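Local coordinates for protein alpha-Amylase (Thermotoga maritima, PDB 2B5D) that is an alpha-amylase of glycoside hydrolase family 57, built round a mainly parallel beta-sheet flanked by helices, at residues R332-I337 against P342-P347. Sequence-based numbering, arbitrary orientation.
Sequences RRLMDI and PVIVAP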
ATOM      1  N   ARG A 332      30.838  -4.981  45.559  1.00 55.93           N
ATOM      2  CA  ARG A 332      31.255  -5.433  46.870  1.00 56.53           C
ATOM      3  C   ARG A 332      30.812  -6.862  47.077  1.00 56.67           C
ATOM      4  O   ARG A 332      31.601  -7.695  47.538  1.00 57.66           O
ATOM      5  CB  ARG A 332      30.698  -4.514  47.970  1.00 56.87           C
ATOM      6  CG  ARG A 332      31.440  -3.163  48.128  1.00 57.81           C
ATOM      7  CD  ARG A 332      30.981  -2.472  49.436  1.00 58.56           C
ATOM      8  NE  ARG A 332      29.512  -2.432  49.476  1.00 59.68           N
ATOM      9  CZ  ARG A 332      28.786  -1.360  49.165  1.00 58.68           C
ATOM     10  NH1 ARG A 332      29.390  -0.207  48.833  1.00 56.78           N
ATOM     11  NH2 ARG A 332      27.459  -1.443  49.207  1.00 54.80           N
ATOM     12  N   ARG A 333      29.565  -7.149  46.723  1.00 56.06           N
ATOM     13  CA  ARG A 333      29.023  -8.489  46.811  1.00 57.45           C
ATOM     14  C   ARG A 333      29.861  -9.499  45.978  1.00 58.05           C
ATOM     15  O   ARG A 333      30.061 -10.647  46.389  1.00 58.97           O
ATOM     16  CB  ARG A 333      27.591  -8.442  46.291  1.00 56.60           C
ATOM     17  CG  ARG A 333      26.893  -9.781  46.157  1.00 59.11           C
ATOM     18  CD  ARG A 333      25.453  -9.605  45.693  1.00 60.66           C
ATOM     19  NE  ARG A 333      25.286  -9.427  44.245  1.00 71.97           N
ATOM     20  CZ  ARG A 333      24.840  -8.316  43.647  1.00 76.41           C
ATOM     21  NH1 ARG A 333      24.489  -7.225  44.361  1.00 78.42           N
ATOM     22  NH2 ARG A 333      24.725  -8.300  42.323  1.00 76.02           N
ATOM     23  N   LEU A 334      30.322  -9.061  44.803  1.00 57.71           N
ATOM     24  CA  LEU A 334      31.045  -9.914  43.867  1.00 58.22           C
ATOM     25  C   LEU A 334      32.470 -10.151  44.325  1.00 58.62           C
ATOM     26  O   LEU A 334      32.924 -11.263  44.260  1.00 57.67           O
ATOM     27  CB  LEU A 334      31.059  -9.304  42.457  1.00 57.01           C
ATOM     28  CG  LEU A 334      30.169  -9.767  41.287  1.00 56.69           C
ATOM     29  CD1 LEU A 334      29.034 -10.692  41.627  1.00 50.63           C
ATOM     30  CD2 LEU A 334      29.706  -8.540  40.473  1.00 52.22           C
ATOM     31  N   MET A 335      33.176  -9.096  44.741  1.00 60.22           N
ATOM     32  CA  MET A 335      34.508  -9.223  45.333  1.00 62.59           C
ATOM     33  C   MET A 335      34.477 -10.243  46.477  1.00 63.11           C
ATOM     34  O   MET A 335      35.281 -11.199  46.518  1.00 63.59           O
ATOM     35  CB  MET A 335      35.024  -7.862  45.816  1.00 61.92           C
ATOM     36  CG  MET A 335      35.791  -7.118  44.754  1.00 62.67           C
ATOM     37  SD  MET A 335      36.281  -5.391  45.002  1.00 67.38           S
ATOM     38  CE  MET A 335      34.681  -4.584  45.277  1.00 66.35           C
ATOM     39  N   ASP A 336      33.518 -10.072  47.383  1.00 63.72           N
ATOM     40  CA  ASP A 336      33.404 -10.963  48.516  1.00 64.63           C
ATOM     41  C   ASP A 336      33.141 -12.427  48.098  1.00 64.90           C
ATOM     42  O   ASP A 336      33.684 -13.339  48.712  1.00 64.90           O
ATOM     43  CB  ASP A 336      32.383 -10.421  49.530  1.00 64.70           C
ATOM     44  CG  ASP A 336      32.004 -11.463  50.591  1.00 67.03           C
ATOM     45  OD1 ASP A 336      32.728 -11.595  51.632  1.00 67.94           O
ATOM     46  OD2 ASP A 336      30.972 -12.153  50.369  1.00 65.77           O
ATOM     47  N   ILE A 337      32.336 -12.651  47.058  1.00 65.36           N
ATOM     48  CA  ILE A 337      32.072 -14.019  46.561  1.00 66.31           C
ATOM     49  C   ILE A 337      33.194 -14.590  45.649  1.00 66.54           C
ATOM     50  O   ILE A 337      33.399 -15.812  45.613  1.00 66.94           O
ATOM     51  CB  ILE A 337      30.696 -14.124  45.857  1.00 66.43           C
ATOM     52  CG1 ILE A 337      29.573 -14.235  46.879  1.00 66.92           C
ATOM     53  CG2 ILE A 337      30.608 -15.354  44.944  1.00 67.07           C
ATOM     54  CD1 ILE A 337      28.173 -13.921  46.300  1.00 67.20           C
ATOM     55  N   PRO A 342      35.671  -7.949  40.052  1.00 55.11           N
ATOM     56  CA  PRO A 342      34.714  -8.161  38.968  1.00 51.85           C
ATOM     57  C   PRO A 342      34.935  -7.139  37.861  1.00 49.65           C
ATOM     58  O   PRO A 342      35.438  -6.027  38.109  1.00 48.28           O
ATOM     59  CB  PRO A 342      33.361  -7.981  39.635  1.00 51.50           C
ATOM     60  CG  PRO A 342      33.666  -7.073  40.841  1.00 54.25           C
ATOM     61  CD  PRO A 342      35.032  -7.444  41.289  1.00 54.87           C
ATOM     62  N   VAL A 343      34.684  -7.545  36.619  1.00 47.61           N
ATOM     63  CA  VAL A 343      34.552  -6.538  35.579  1.00 46.05           C
ATOM     64  C   VAL A 343      33.140  -6.581  35.037  1.00 44.62           C
ATOM     65  O   VAL A 343      32.625  -7.601  34.631  1.00 44.47           O
ATOM     66  CB  VAL A 343      35.781  -6.403  34.561  1.00 46.71           C
ATOM     67  CG1 VAL A 343      36.828  -7.451  34.770  1.00 47.40           C
ATOM     68  CG2 VAL A 343      35.354  -6.235  33.099  1.00 45.93           C
ATOM     69  N   ILE A 344      32.467  -5.464  35.201  1.00 44.08           N
ATOM     70  CA  ILE A 344      31.031  -5.415  34.987  1.00 43.53           C
ATOM     71  C   ILE A 344      30.919  -4.832  33.614  1.00 41.62           C
ATOM     72  O   ILE A 344      31.381  -3.677  33.370  1.00 40.43           O
ATOM     73  CB  ILE A 344      30.335  -4.571  36.116  1.00 43.84           C
ATOM     74  CG1 ILE A 344      30.447  -5.352  37.449  1.00 44.97           C
ATOM     75  CG2 ILE A 344      28.934  -4.240  35.716  1.00 43.20           C
ATOM     76  CD1 ILE A 344      30.304  -4.521  38.751  1.00 45.58           C
ATOM     77  N   VAL A 345      30.424  -5.656  32.687  1.00 40.82           N
ATOM     78  CA  VAL A 345      30.361  -5.184  31.277  1.00 41.55           C
ATOM     79  C   VAL A 345      28.946  -4.728  30.927  1.00 42.26           C
ATOM     80  O   VAL A 345      27.966  -5.529  30.963  1.00 41.57           O
ATOM     81  CB  VAL A 345      30.876  -6.220  30.215  1.00 41.65           C
ATOM     82  CG1 VAL A 345      30.855  -5.577  28.747  1.00 39.07           C
ATOM     83  CG2 VAL A 345      32.292  -6.719  30.571  1.00 41.47           C
ATOM     84  N   ALA A 346      28.859  -3.446  30.605  1.00 42.41           N
ATOM     85  CA  ALA A 346      27.551  -2.795  30.364  1.00 44.60           C
ATOM     86  C   ALA A 346      27.521  -2.022  29.024  1.00 44.45           C
ATOM     87  O   ALA A 346      28.007  -0.874  28.940  1.00 43.79           O
ATOM     88  CB  ALA A 346      27.200  -1.877  31.559  1.00 44.60           C
ATOM     89  N   PRO A 347      27.071  -2.703  27.953  1.00 44.95           N
ATOM     90  CA  PRO A 347      26.943  -2.144  26.626  1.00 46.66           C
ATOM     91  C   PRO A 347      25.573  -1.543  26.312  1.00 48.83           C
ATOM     92  O   PRO A 347      24.531  -2.149  26.596  1.00 49.46           O
ATOM     93  CB  PRO A 347      27.166  -3.347  25.719  1.00 45.69           C
ATOM     94  CG  PRO A 347      26.629  -4.450  26.473  1.00 45.36           C
ATOM     95  CD  PRO A 347      26.791  -4.151  27.935  1.00 46.05           C
TER
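The helix-to-strand turn of an alpha/beta fold is closed here by L334 and M335, near the end of helix 309-338, meeting P342, the residue just ahead of strand 343-349. The principle illustrated is that a short connection brings the last helical turns back over the start of the next strand. L334 comes to one side of the proline ring: its CB lies 3.8 Å from CG of P342, and its CD2 is also 3.8 Å from P342 CB, so branch and stem together follow the CB-CG side of the ring. M335 meets the ring at CD of P342, its own CG 3.6 Å from that atom, with the two side chains nearly perpendicular. A chi1 of -90° sets CG of M335 beside the ring, while beyond it the chain runs on extended at chi2 and turns at chi3 (-58°); CG, not the sulfur, makes the closest approach. Further along, CD2 of L334 approaches CD1 of I344 more loosely, at 4.4 Å. No hydrogen bond crosses the contact; it is a small, buried apolar seam. M335 also touches M1, while R332 forms a salt bridge with D376. Beyond the seam, the strand pairs in parallel with strand 3-11, with backbone hydrogen bonds between I344 and both K4 and L6, and V343 packs on K4.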